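Local coordinates for p800 reaction center core protein (Heliobacterium modesticaldum, PDB 5V8K), which forms the core of a homodimeric photosynthetic reaction centre, binding bacteriochlorophyll g pigments and taking part in 4Fe-4S cluster binding, at residues A[58-63]-A[261-266]; A[234-239]-A[492-497]; A[246-251]-A[257-262]. One frame throughout, in Å; residues are numbered along the deposited sequence.

Contact 1 of 3, residues A[58-63]-A[261-266]; sequences ATMFYA and KQAILG. With GBF (Bacteriochlorophyll g), chain V.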
loop_
_atom_site.group_PDB
_atom_site.type_symbol
_atom_site.label_atom_id
_atom_site.label_comp_id
_atom_site.label_asym_id
_atom_site.label_seq_id
_atom_site.Cartn_x
_atom_site.Cartn_y
_atom_site.Cartn_z
ATOM N N ALA A 58 20.582 16.008 14.336
ATOM C CA ALA A 58 21.509 16.703 15.236
ATOM C C ALA A 58 22.590 15.772 15.769
ATOM O O ALA A 58 23.750 16.172 15.915
ATOM C CB ALA A 58 20.732 17.343 16.393
ATOM N N THR A 59 22.229 14.523 16.063
ATOM C CA THR A 59 23.185 13.556 16.595
ATOM C C THR A 59 24.400 13.398 15.696
ATOM O O THR A 59 25.528 13.231 16.185
ATOM C CB THR A 59 22.520 12.187 16.777
ATOM O OG1 THR A 59 21.794 11.846 15.578
ATOM C CG2 THR A 59 21.621 12.215 17.971
ATOM N N MET A 60 24.194 13.396 14.379
ATOM C CA MET A 60 25.323 13.162 13.482
ATOM C C MET A 60 26.275 14.348 13.502
ATOM O O MET A 60 27.496 14.180 13.430
ATOM C CB MET A 60 24.849 12.872 12.041
ATOM C CG MET A 60 24.363 11.458 11.850
ATOM S SD MET A 60 23.948 11.135 10.147
ATOM C CE MET A 60 22.304 11.884 10.055
ATOM N N PHE A 61 25.726 15.548 13.602
ATOM C CA PHE A 61 26.547 16.756 13.589
ATOM C C PHE A 61 27.294 16.929 14.910
ATOM O O PHE A 61 28.426 17.439 14.932
ATOM C CB PHE A 61 25.669 17.970 13.290
ATOM C CG PHE A 61 25.302 18.086 11.866
ATOM C CD1 PHE A 61 24.172 17.463 11.394
ATOM C CD2 PHE A 61 26.100 18.768 10.983
ATOM C CE1 PHE A 61 23.824 17.544 10.076
ATOM C CE2 PHE A 61 25.764 18.842 9.619
ATOM C CZ PHE A 61 24.644 18.233 9.175
ATOM N N TYR A 62 26.689 16.492 16.013
ATOM C CA TYR A 62 27.411 16.509 17.281
ATOM C C TYR A 62 28.473 15.423 17.309
ATOM O O TYR A 62 29.540 15.624 17.907
ATOM C CB TYR A 62 26.442 16.358 18.465
ATOM C CG TYR A 62 25.993 17.715 18.990
ATOM C CD1 TYR A 62 24.904 18.379 18.439
ATOM C CD2 TYR A 62 26.704 18.357 20.027
ATOM C CE1 TYR A 62 24.527 19.631 18.894
ATOM C CE2 TYR A 62 26.341 19.605 20.491
ATOM C CZ TYR A 62 25.256 20.229 19.941
ATOM O OH TYR A 62 24.907 21.452 20.402
ATOM N N ALA A 63 28.213 14.276 16.658
ATOM C CA ALA A 63 29.268 13.283 16.501
ATOM C C ALA A 63 30.458 13.869 15.752
ATOM O O ALA A 63 31.603 13.529 16.061
ATOM C CB ALA A 63 28.754 12.027 15.768
ATOM N N LYS A 261 24.636 3.784 10.817
ATOM C CA LYS A 261 23.622 3.307 9.885
ATOM C C LYS A 261 22.619 4.389 9.506
ATOM O O LYS A 261 22.069 4.329 8.402
ATOM C CB LYS A 261 22.939 2.070 10.456
ATOM C CG LYS A 261 23.878 0.920 10.462
ATOM C CD LYS A 261 23.291 -0.329 11.050
ATOM C CE LYS A 261 23.142 -0.224 12.506
ATOM N NZ LYS A 261 22.530 -1.431 13.091
ATOM N N GLN A 262 22.407 5.405 10.349
ATOM C CA GLN A 262 21.606 6.553 9.916
ATOM C C GLN A 262 22.319 7.322 8.810
ATOM O O GLN A 262 21.703 7.689 7.799
ATOM C CB GLN A 262 21.297 7.479 11.087
ATOM C CG GLN A 262 20.236 6.941 12.023
ATOM C CD GLN A 262 20.186 7.676 13.377
ATOM O OE1 GLN A 262 20.449 8.870 13.464
ATOM N NE2 GLN A 262 19.810 6.964 14.414
ATOM N N ALA A 263 23.623 7.526 8.953
ATOM C CA ALA A 263 24.384 8.194 7.907
ATOM C C ALA A 263 24.387 7.378 6.624
ATOM O O ALA A 263 24.323 7.930 5.517
ATOM C CB ALA A 263 25.809 8.423 8.361
ATOM N N ILE A 264 24.487 6.063 6.758
ATOM C CA ILE A 264 24.501 5.168 5.606
ATOM C C ILE A 264 23.183 5.265 4.855
ATOM O O ILE A 264 23.154 5.387 3.629
ATOM C CB ILE A 264 24.787 3.728 6.065
ATOM C CG1 ILE A 264 26.261 3.603 6.411
ATOM C CG2 ILE A 264 24.399 2.707 4.971
ATOM C CD1 ILE A 264 26.610 2.322 7.076
ATOM N N LEU A 265 22.075 5.213 5.580
ATOM C CA LEU A 265 20.787 5.272 4.929
ATOM C C LEU A 265 20.618 6.594 4.210
ATOM O O LEU A 265 20.146 6.617 3.072
ATOM C CB LEU A 265 19.666 5.021 5.927
ATOM C CG LEU A 265 18.249 5.023 5.338
ATOM C CD1 LEU A 265 18.057 3.951 4.196
ATOM C CD2 LEU A 265 17.257 4.811 6.429
ATOM N N GLY A 266 21.060 7.700 4.831
ATOM C CA GLY A 266 21.027 8.981 4.149
ATOM C C GLY A 266 21.810 8.994 2.854
ATOM O O GLY A 266 21.339 9.526 1.848
HETATM MG MG GBF V . 27.834 13.427 3.057
HETATM C CHA GBF V . 29.137 13.248 6.322
HETATM C CHB GBF V . 25.184 14.999 4.280
HETATM C CHC GBF V . 27.216 14.264 -0.191
HETATM C CHD GBF V . 31.114 12.324 2.011
HETATM N NA GBF V . 27.257 13.987 4.895
HETATM C C1A GBF V . 27.779 13.851 6.122
HETATM C C2A GBF V . 27.001 14.325 7.337
HETATM C C3A GBF V . 25.683 14.651 6.647
HETATM C C4A GBF V . 26.067 14.532 5.185
HETATM C CMA GBF V . 24.568 13.671 6.936
HETATM C CAA GBF V . 27.544 15.525 8.134
HETATM C CBA GBF V . 27.676 16.816 7.335
HETATM C CGA GBF V . 28.990 16.905 6.636
HETATM O O1A GBF V . 29.985 16.437 7.159
HETATM O O2A GBF V . 29.069 17.505 5.317
HETATM N NB GBF V . 26.393 14.541 2.181
HETATM C C1B GBF V . 25.311 15.034 2.792
HETATM C C2B GBF V . 24.476 15.577 1.806
HETATM C C3B GBF V . 25.081 15.370 0.579
HETATM C C4B GBF V . 26.272 14.701 0.861
HETATM C CMB GBF V . 23.158 16.271 2.035
HETATM C CAB GBF V . 24.580 15.760 -0.767
HETATM C CBB GBF V . 23.388 16.193 -1.126
HETATM N NC GBF V . 28.914 13.266 1.330
HETATM C C1C GBF V . 28.521 13.645 0.118
HETATM C C2C GBF V . 29.315 13.494 -1.134
HETATM C C3C GBF V . 30.407 12.976 -0.321
HETATM C C4C GBF V . 30.149 12.826 1.037
HETATM C CMC GBF V . 28.636 12.383 -1.939
HETATM C CAC GBF V . 31.700 12.591 -0.906
HETATM C CBC GBF V . 31.968 12.750 -2.385
HETATM N ND GBF V . 29.661 12.942 3.807
HETATM C C1D GBF V . 30.838 12.464 3.438
HETATM C C2D GBF V . 31.975 11.968 4.458
HETATM C C3D GBF V . 31.133 12.346 5.510
HETATM C C4D GBF V . 29.854 12.910 5.177
HETATM C CMD GBF V . 33.348 11.380 4.305
HETATM C CAD GBF V . 31.195 12.314 6.997
HETATM O OBD GBF V . 32.089 12.002 7.864
HETATM C CBD GBF V . 29.986 13.022 7.518
HETATM C CGD GBF V . 29.261 12.245 8.565
HETATM O O1D GBF V . 28.939 11.091 8.434
HETATM O O2D GBF V . 28.883 12.886 9.787
HETATM C CED GBF V . 28.183 12.137 10.780
HETATM C C1 GBF V . 30.368 17.782 4.780
HETATM C C2 GBF V . 30.302 18.492 3.434
HETATM C C3 GBF V . 30.084 17.810 2.294
HETATM C C4 GBF V . 29.930 16.320 2.360
HETATM C C5 GBF V . 30.018 18.469 0.926
HETATM C C6 GBF V . 29.527 19.921 0.945
HETATM C C7 GBF V . 29.842 20.634 -0.361
HETATM C C8 GBF V . 29.175 21.741 -0.744
HETATM C C9 GBF V . 28.087 22.302 0.109
HETATM C C10 GBF V . 29.507 22.466 -2.024
HETATM C C11 GBF V . 29.005 21.672 -3.208
HETATM C C12 GBF V . 29.904 21.978 -4.371
HETATM C C13 GBF V . 29.956 21.173 -5.435
HETATM C C14 GBF V . 29.096 19.934 -5.513
HETATM C C15 GBF V . 30.871 21.545 -6.579
HETATM O O HOH W 1 19.778 10.201 15.908
HETATM O O HOH W 2 21.325 11.510 12.918
#

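Contact 2 of 3, residues A[234-239]-A[492-497]; sequences FMREYA and HQLSPL. With GBF (Bacteriochlorophyll g), chain V.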
loop_
_atom_site.group_PDB
_atom_site.type_symbol
_atom_site.label_atom_id
_atom_site.label_comp_id
_atom_site.label_asym_id
_atom_site.label_seq_id
_atom_site.Cartn_x
_atom_site.Cartn_y
_atom_site.Cartn_z
ATOM N N PHE A 234 33.863 7.175 14.511
ATOM C CA PHE A 234 33.626 8.238 15.480
ATOM C C PHE A 234 32.154 8.306 15.843
ATOM O O PHE A 234 31.813 8.787 16.917
ATOM C CB PHE A 234 34.123 9.592 14.951
ATOM C CG PHE A 234 33.291 10.170 13.822
ATOM C CD1 PHE A 234 32.199 10.982 14.114
ATOM C CD2 PHE A 234 33.608 9.917 12.481
ATOM C CE1 PHE A 234 31.426 11.529 13.133
ATOM C CE2 PHE A 234 32.826 10.487 11.437
ATOM C CZ PHE A 234 31.726 11.284 11.762
ATOM N N MET A 235 31.282 7.794 14.986
ATOM C CA MET A 235 29.852 7.777 15.285
ATOM C C MET A 235 29.490 6.677 16.272
ATOM O O MET A 235 28.550 6.853 17.053
ATOM C CB MET A 235 29.045 7.619 13.998
ATOM C CG MET A 235 28.813 8.914 13.244
ATOM S SD MET A 235 27.959 8.601 11.673
ATOM C CE MET A 235 29.318 8.243 10.551
ATOM N N ARG A 236 30.228 5.564 16.283
ATOM C CA ARG A 236 30.053 4.569 17.346
ATOM C C ARG A 236 30.531 5.127 18.683
ATOM O O ARG A 236 29.843 5.009 19.701
ATOM C CB ARG A 236 30.824 3.274 17.042
ATOM C CG ARG A 236 30.303 2.401 15.907
ATOM C CD ARG A 236 31.121 1.077 15.810
ATOM N NE ARG A 236 32.499 1.324 15.384
ATOM C CZ ARG A 236 33.569 1.281 16.177
ATOM N NH1 ARG A 236 33.446 0.958 17.453
ATOM N NH2 ARG A 236 34.774 1.555 15.687
ATOM N N GLU A 237 31.729 5.713 18.694
ATOM C CA GLU A 237 32.332 6.187 19.938
ATOM C C GLU A 237 31.534 7.323 20.545
ATOM O O GLU A 237 31.291 7.341 21.749
ATOM C CB GLU A 237 33.761 6.644 19.670
ATOM C CG GLU A 237 34.680 5.540 19.187
ATOM C CD GLU A 237 35.403 4.872 20.296
ATOM O OE1 GLU A 237 35.038 3.707 20.571
ATOM O OE2 GLU A 237 36.320 5.511 20.881
ATOM N N TYR A 238 31.123 8.293 19.727
ATOM C CA TYR A 238 30.345 9.396 20.265
ATOM C C TYR A 238 29.118 8.895 21.026
ATOM O O TYR A 238 28.830 9.351 22.140
ATOM C CB TYR A 238 29.946 10.373 19.150
ATOM C CG TYR A 238 28.873 11.306 19.590
ATOM C CD1 TYR A 238 29.151 12.339 20.462
ATOM C CD2 TYR A 238 27.570 11.109 19.197
ATOM C CE1 TYR A 238 28.142 13.187 20.919
ATOM C CE2 TYR A 238 26.561 11.937 19.635
ATOM C CZ TYR A 238 26.850 12.984 20.482
ATOM O OH TYR A 238 25.848 13.810 20.942
ATOM N N ALA A 239 28.398 7.929 20.452
ATOM C CA ALA A 239 27.121 7.492 21.026
ATOM C C ALA A 239 27.274 6.839 22.383
ATOM O O ALA A 239 26.278 6.724 23.097
ATOM C CB ALA A 239 26.383 6.508 20.097
ATOM N N HIS A 492 29.636 -6.544 11.162
ATOM C CA HIS A 492 29.319 -6.928 12.536
ATOM C C HIS A 492 29.705 -5.843 13.536
ATOM O O HIS A 492 29.176 -5.842 14.655
ATOM C CB HIS A 492 29.975 -8.257 12.885
ATOM C CG HIS A 492 31.389 -8.142 13.341
ATOM N ND1 HIS A 492 32.457 -8.219 12.471
ATOM C CD2 HIS A 492 31.920 -7.976 14.577
ATOM C CE1 HIS A 492 33.584 -8.078 13.149
ATOM N NE2 HIS A 492 33.285 -7.936 14.428
ATOM N N GLN A 493 30.606 -4.926 13.152
ATOM C CA GLN A 493 30.895 -3.720 13.943
ATOM C C GLN A 493 29.660 -2.840 14.152
ATOM O O GLN A 493 29.555 -2.143 15.168
ATOM C CB GLN A 493 31.958 -2.869 13.255
ATOM C CG GLN A 493 33.330 -3.434 13.291
ATOM C CD GLN A 493 33.915 -3.361 14.686
ATOM O OE1 GLN A 493 34.197 -2.272 15.200
ATOM N NE2 GLN A 493 34.062 -4.516 15.327
ATOM N N LEU A 494 28.745 -2.827 13.192
ATOM C CA LEU A 494 27.569 -1.962 13.235
ATOM C C LEU A 494 26.281 -2.678 13.621
ATOM O O LEU A 494 25.389 -2.047 14.205
ATOM C CB LEU A 494 27.366 -1.294 11.870
ATOM C CG LEU A 494 28.570 -0.707 11.148
ATOM C CD1 LEU A 494 28.032 -0.078 9.879
ATOM C CD2 LEU A 494 29.232 0.339 11.998
ATOM N N SER A 495 26.156 -3.973 13.289
ATOM C CA SER A 495 24.920 -4.712 13.458
ATOM C C SER A 495 25.227 -6.157 13.850
ATOM O O SER A 495 26.066 -6.796 13.201
ATOM C CB SER A 495 24.083 -4.709 12.170
ATOM O OG SER A 495 23.835 -3.400 11.705
ATOM N N PRO A 496 24.592 -6.692 14.883
ATOM C CA PRO A 496 24.556 -8.147 15.042
ATOM C C PRO A 496 23.722 -8.784 13.945
ATOM O O PRO A 496 22.715 -8.229 13.491
ATOM C CB PRO A 496 23.882 -8.348 16.402
ATOM C CG PRO A 496 23.411 -7.050 16.823
ATOM C CD PRO A 496 23.597 -6.045 15.737
ATOM N N LEU A 497 24.136 -9.969 13.521
ATOM C CA LEU A 497 23.295 -10.750 12.622
ATOM C C LEU A 497 22.179 -11.404 13.437
ATOM O O LEU A 497 22.437 -12.298 14.238
ATOM C CB LEU A 497 24.130 -11.790 11.878
ATOM C CG LEU A 497 23.327 -12.626 10.894
ATOM C CD1 LEU A 497 22.846 -11.777 9.761
ATOM C CD2 LEU A 497 24.201 -13.729 10.370
HETATM MG MG GBF V . 27.834 13.427 3.057
HETATM C CHA GBF V . 29.137 13.248 6.322
HETATM C CHB GBF V . 25.184 14.999 4.280
HETATM C CHC GBF V . 27.216 14.264 -0.191
HETATM C CHD GBF V . 31.114 12.324 2.011
HETATM N NA GBF V . 27.257 13.987 4.895
HETATM C C1A GBF V . 27.779 13.851 6.122
HETATM C C2A GBF V . 27.001 14.325 7.337
HETATM C C3A GBF V . 25.683 14.651 6.647
HETATM C C4A GBF V . 26.067 14.532 5.185
HETATM C CMA GBF V . 24.568 13.671 6.936
HETATM C CAA GBF V . 27.544 15.525 8.134
HETATM C CBA GBF V . 27.676 16.816 7.335
HETATM C CGA GBF V . 28.990 16.905 6.636
HETATM O O1A GBF V . 29.985 16.437 7.159
HETATM O O2A GBF V . 29.069 17.505 5.317
HETATM N NB GBF V . 26.393 14.541 2.181
HETATM C C1B GBF V . 25.311 15.034 2.792
HETATM C C2B GBF V . 24.476 15.577 1.806
HETATM C C3B GBF V . 25.081 15.370 0.579
HETATM C C4B GBF V . 26.272 14.701 0.861
HETATM C CMB GBF V . 23.158 16.271 2.035
HETATM C CAB GBF V . 24.580 15.760 -0.767
HETATM C CBB GBF V . 23.388 16.193 -1.126
HETATM N NC GBF V . 28.914 13.266 1.330
HETATM C C1C GBF V . 28.521 13.645 0.118
HETATM C C2C GBF V . 29.315 13.494 -1.134
HETATM C C3C GBF V . 30.407 12.976 -0.321
HETATM C C4C GBF V . 30.149 12.826 1.037
HETATM C CMC GBF V . 28.636 12.383 -1.939
HETATM C CAC GBF V . 31.700 12.591 -0.906
HETATM C CBC GBF V . 31.968 12.750 -2.385
HETATM N ND GBF V . 29.661 12.942 3.807
HETATM C C1D GBF V . 30.838 12.464 3.438
HETATM C C2D GBF V . 31.975 11.968 4.458
HETATM C C3D GBF V . 31.133 12.346 5.510
HETATM C C4D GBF V . 29.854 12.910 5.177
HETATM C CMD GBF V . 33.348 11.380 4.305
HETATM C CAD GBF V . 31.195 12.314 6.997
HETATM O OBD GBF V . 32.089 12.002 7.864
HETATM C CBD GBF V . 29.986 13.022 7.518
HETATM C CGD GBF V . 29.261 12.245 8.565
HETATM O O1D GBF V . 28.939 11.091 8.434
HETATM O O2D GBF V . 28.883 12.886 9.787
HETATM C CED GBF V . 28.183 12.137 10.780
HETATM C C1 GBF V . 30.368 17.782 4.780
HETATM C C2 GBF V . 30.302 18.492 3.434
HETATM C C3 GBF V . 30.084 17.810 2.294
HETATM C C4 GBF V . 29.930 16.320 2.360
HETATM C C5 GBF V . 30.018 18.469 0.926
HETATM C C6 GBF V . 29.527 19.921 0.945
HETATM C C7 GBF V . 29.842 20.634 -0.361
HETATM C C8 GBF V . 29.175 21.741 -0.744
HETATM C C9 GBF V . 28.087 22.302 0.109
HETATM C C10 GBF V . 29.507 22.466 -2.024
HETATM C C11 GBF V . 29.005 21.672 -3.208
HETATM C C12 GBF V . 29.904 21.978 -4.371
HETATM C C13 GBF V . 29.956 21.173 -5.435
HETATM C C14 GBF V . 29.096 19.934 -5.513
HETATM C C15 GBF V . 30.871 21.545 -6.579
#

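Contact 3 of 3, residues A[246-251]-A[257-262]; sequences PELKMI and GLLVKQ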
loop_
_atom_site.group_PDB
_atom_site.type_symbol
_atom_site.label_atom_id
_atom_site.label_comp_id
_atom_site.label_asym_id
_atom_site.label_seq_id
_atom_site.Cartn_x
_atom_site.Cartn_y
_atom_site.Cartn_z
ATOM N N PRO A 246 21.731 10.104 28.130
ATOM C CA PRO A 246 21.481 8.757 28.646
ATOM C C PRO A 246 20.728 7.854 27.668
ATOM O O PRO A 246 21.102 6.684 27.539
ATOM C CB PRO A 246 20.690 9.003 29.921
ATOM C CG PRO A 246 20.844 10.447 30.213
ATOM C CD PRO A 246 21.128 11.151 28.963
ATOM N N GLU A 247 19.700 8.342 26.966
ATOM C CA GLU A 247 18.928 7.440 26.106
ATOM C C GLU A 247 19.694 7.041 24.851
ATOM O O GLU A 247 19.584 5.897 24.392
ATOM C CB GLU A 247 17.576 8.047 25.717
ATOM C CG GLU A 247 16.713 7.039 24.906
ATOM C CD GLU A 247 15.236 7.388 24.833
ATOM O OE1 GLU A 247 14.440 6.495 24.483
ATOM O OE2 GLU A 247 14.869 8.554 25.126
ATOM N N LEU A 248 20.431 7.973 24.251
ATOM C CA LEU A 248 21.264 7.621 23.112
ATOM C C LEU A 248 22.236 6.520 23.503
ATOM O O LEU A 248 22.398 5.533 22.788
ATOM C CB LEU A 248 22.023 8.845 22.602
ATOM C CG LEU A 248 23.085 8.593 21.548
ATOM C CD1 LEU A 248 22.528 7.976 20.265
ATOM C CD2 LEU A 248 23.694 9.859 21.222
ATOM N N LYS A 249 22.839 6.649 24.676
ATOM C CA LYS A 249 23.769 5.649 25.170
ATOM C C LYS A 249 23.090 4.297 25.360
ATOM O O LYS A 249 23.635 3.272 24.958
ATOM C CB LYS A 249 24.383 6.119 26.494
ATOM C CG LYS A 249 25.715 5.528 26.784
ATOM C CD LYS A 249 26.310 6.117 28.062
ATOM C CE LYS A 249 27.774 5.686 28.257
ATOM N NZ LYS A 249 28.071 4.292 27.732
ATOM N N MET A 250 21.904 4.277 25.966
ATOM C CA MET A 250 21.210 3.016 26.169
ATOM C C MET A 250 20.913 2.333 24.821
ATOM O O MET A 250 21.086 1.118 24.684
ATOM C CB MET A 250 19.928 3.260 26.977
ATOM C CG MET A 250 20.179 3.415 28.467
ATOM S SD MET A 250 18.692 3.677 29.499
ATOM C CE MET A 250 18.412 5.462 29.380
ATOM N N ILE A 251 20.551 3.115 23.796
ATOM C CA ILE A 251 20.227 2.546 22.488
ATOM C C ILE A 251 21.489 2.012 21.820
ATOM O O ILE A 251 21.520 0.879 21.319
ATOM C CB ILE A 251 19.518 3.594 21.618
ATOM C CG1 ILE A 251 18.131 3.901 22.187
ATOM C CG2 ILE A 251 19.378 3.123 20.188
ATOM C CD1 ILE A 251 17.479 5.121 21.613
ATOM N N GLY A 257 26.182 0.419 15.969
ATOM C CA GLY A 257 26.237 1.172 14.731
ATOM C C GLY A 257 25.102 2.140 14.499
ATOM O O GLY A 257 24.976 2.652 13.383
ATOM N N LEU A 258 24.285 2.422 15.525
ATOM C CA LEU A 258 23.084 3.243 15.373
ATOM C C LEU A 258 23.302 4.430 14.449
ATOM O O LEU A 258 22.634 4.560 13.419
ATOM C CB LEU A 258 22.596 3.735 16.737
ATOM C CG LEU A 258 21.309 4.572 16.749
ATOM C CD1 LEU A 258 20.067 3.737 16.491
ATOM C CD2 LEU A 258 21.209 5.306 18.079
ATOM N N LEU A 259 24.220 5.333 14.823
ATOM C CA LEU A 259 24.360 6.580 14.080
ATOM C C LEU A 259 25.041 6.350 12.741
ATOM O O LEU A 259 24.716 7.030 11.766
ATOM C CB LEU A 259 25.147 7.616 14.877
ATOM C CG LEU A 259 24.583 7.990 16.247
ATOM C CD1 LEU A 259 25.446 9.052 16.879
ATOM C CD2 LEU A 259 23.133 8.491 16.092
ATOM N N VAL A 260 25.979 5.400 12.686
ATOM C CA VAL A 260 26.611 5.078 11.416
ATOM C C VAL A 260 25.544 4.653 10.401
ATOM O O VAL A 260 25.548 5.076 9.242
ATOM C CB VAL A 260 27.669 3.981 11.589
ATOM C CG1 VAL A 260 28.394 3.752 10.262
ATOM C CG2 VAL A 260 28.654 4.312 12.669
ATOM N N LYS A 261 24.636 3.784 10.817
ATOM C CA LYS A 261 23.622 3.307 9.885
ATOM C C LYS A 261 22.619 4.389 9.506
ATOM O O LYS A 261 22.069 4.329 8.402
ATOM C CB LYS A 261 22.939 2.070 10.456
ATOM C CG LYS A 261 23.878 0.920 10.462
ATOM C CD LYS A 261 23.291 -0.329 11.050
ATOM C CE LYS A 261 23.142 -0.224 12.506
ATOM N NZ LYS A 261 22.530 -1.431 13.091
ATOM N N GLN A 262 22.407 5.405 10.349
ATOM C CA GLN A 262 21.606 6.553 9.916
ATOM C C GLN A 262 22.319 7.322 8.810
ATOM O O GLN A 262 21.703 7.689 7.799
ATOM C CB GLN A 262 21.297 7.479 11.087
ATOM C CG GLN A 262 20.236 6.941 12.023
ATOM C CD GLN A 262 20.186 7.676 13.377
ATOM O OE1 GLN A 262 20.449 8.870 13.464
ATOM N NE2 GLN A 262 19.810 6.964 14.414
#

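Contact 1 of 3, residues A[58-63]-A[261-266]
Two waters carry the polar half of this contact, between Thr-59 and Gln-262. The gap from Thr-59 OG1 to Gln-262 OE1, 3.9 Å, is too wide for a direct bond. Each water bridges it. Water 1 lies 2.6 Å from Thr-59 OG1 and donates to Gln-262 OE1. Water 2 does the same by a parallel route, its oxygen 2.8 Å from Gln-262 OE1. The amide oxygen therefore receives two hydrogens, while NE2 on the other branch donates to Ala-598 O.

The apolar half is one thioether. The extended chi2 of Met-60 (-176°) carries its SD to Ala-263, 3.7 Å from Ala-263 CB, and chi3 only turns the terminal CE.

Pigment contacts flank this pair. The methyl-ester carbon CED of the bacteriochlorophyll g lies near Met-60 CB. Of the pigment's propionyl ester arm, CAA lies over one face of the Phe-61 ring, and CBA is 3.6 Å from Phe-61 CE2, toward the rim. With an alanine at Phe-61 the ring face under CAA would be lost, and the ester arm is likely to be freer to shift.

The two helical segments approach to 10.8 Å between axes at a signed angle of -112°, a spacing bridged by Met-60 and, through water, by Gln-262. Helix 58-67 is also covered by helix 234-240 through Ala-63, and helix 258-291 by helix 200-224 through Ala-263 and Ile-264.

Contact 2 of 3, residues A[234-239]-A[492-497]
Gln-493 OE1 sits squarely over the flat face of the Arg-236 guanidinium, 3.7 Å from Arg-236 CZ, and makes no hydrogen bond to it. The evidence is the even spacing: the same oxygen is 3.9 Å from Arg-236 NH2 and 4.0 Å from Arg-236 NE, which fits a position above the centre and not at an edge. The amide plane is turned 74° from the guanidinium plane, so the two flat groups stand nearly upright to each other and do not stack. Since the N-H bonds lie in the guanidinium plane, none can point at this oxygen. At least NE and NH2 are engaged elsewhere: NE bonds to Gln-226 OE1, and NH2 also has a hydrogen-bond partner beyond the two segments. The oxygen's partial negative charge over the cationic plane is probably favourable even without a bond.

Torsions bring the groups together. Arg-236 bends at chi3 (-68°), turning a guanidinium face toward the amide oxygen, and Gln-493 bends at chi2. Nearer the backbone, Arg-236 CD lies 3.6 Å from Gln-493 O, while Leu-494 CD2 is 4.3 Å from Arg-236 CD in a loose apolar contact.

On the pigment side of the helix, Phe-234 and Met-235 belong to a bacteriochlorophyll g pocket. Both line its methyl ester, from directions roughly at right angles: Met-235 SD is 3.7 Å from CED and Met-235 CE is 3.6 Å from O1D, while the Phe-234 ring presents its edge, with O2D in its plane.

The contact thus joins the short helix 234-240 to the loop between helices 475-488 and 502-513. Helix 258-291 supports both partners, touching Met-235 and Leu-494 through Val-260, and helix 58-67 covers the Phe-234 and Tyr-238 side.

Contact 3 of 3, residues A[246-251]-A[257-262]
Ile-251 and Leu-258 mark the nearest backbone approach, 7.7 Å from CA to CA, where segments 246-251 and 258-262 run almost at a right angle (88°) with their axes 12.1 Å apart. At that separation the backbones cannot touch, and no hydrogen bond spans the contact; its cohesion is entirely aliphatic.

Leu-258 is the central side chain. Its CG stands opposite the backbone N (chi1 -178°), which carries the two methyls out toward helix 246-254. CD2 is the busier branch: it lies 3.5 Å from Ile-251 CG2 and 3.7 Å from Leu-248 CD1, so it sits in the notch formed by Leu-248 and Ile-251, about one turn apart. CD1 meets the same isoleucine branch, at 3.8 Å from Ile-251 CG2. Leu-248 in turn reaches Leu-259 more loosely, its CD1 4.2 Å from Leu-259 CD2.

Two helices set crosswise at 88° and joined by the short link 255-257 resemble an alpha-alpha corner, with the long helix 258-291 beginning at the bend. Gly-257 occupies its N-cap position, and Lys-261 N donates to Gly-257 O at 2.8 Å to start the first turn. Glycine suits the site sterically, because a beta carbon there would be crowded by Lys-261 CE.

The bend lies near the calcium site, with the ion about 6 Å from the side chain of Leu-258. Lys-261, in that first turn, forms a salt bridge through NZ with the calcium ligand Asp-460. Tyr-238 of helix 234-240 packs on both Leu-248 and Leu-259, and Glu-247 OE1 accepts from Tyr-517 N.

From the N terminus, segment 58-63 opens the long loop that contact 1 closes at 261-266. Inside that loop lies helix 234-240, which begins contact 2; its second segment, 492-497, falls far beyond, so contacts 1 and 2 cross. Contact 3 is local, turning helix 246-254 into helix 258-291, and is nested within the loop closed by contact 2. It also shares Lys-261 and Gln-262 with contact 1. The start of helix 258-291 belongs to contacts 1 and 3 and is tied to the 492-497 loop of contact 2: Lys-261 NZ is 2.7 Å from Ser-495 OG, and Leu-494 O is 3.1 Å from Gly-257 N, both probable hydrogen bonds. Contacts 1 and 2 further share one bacteriochlorophyll g.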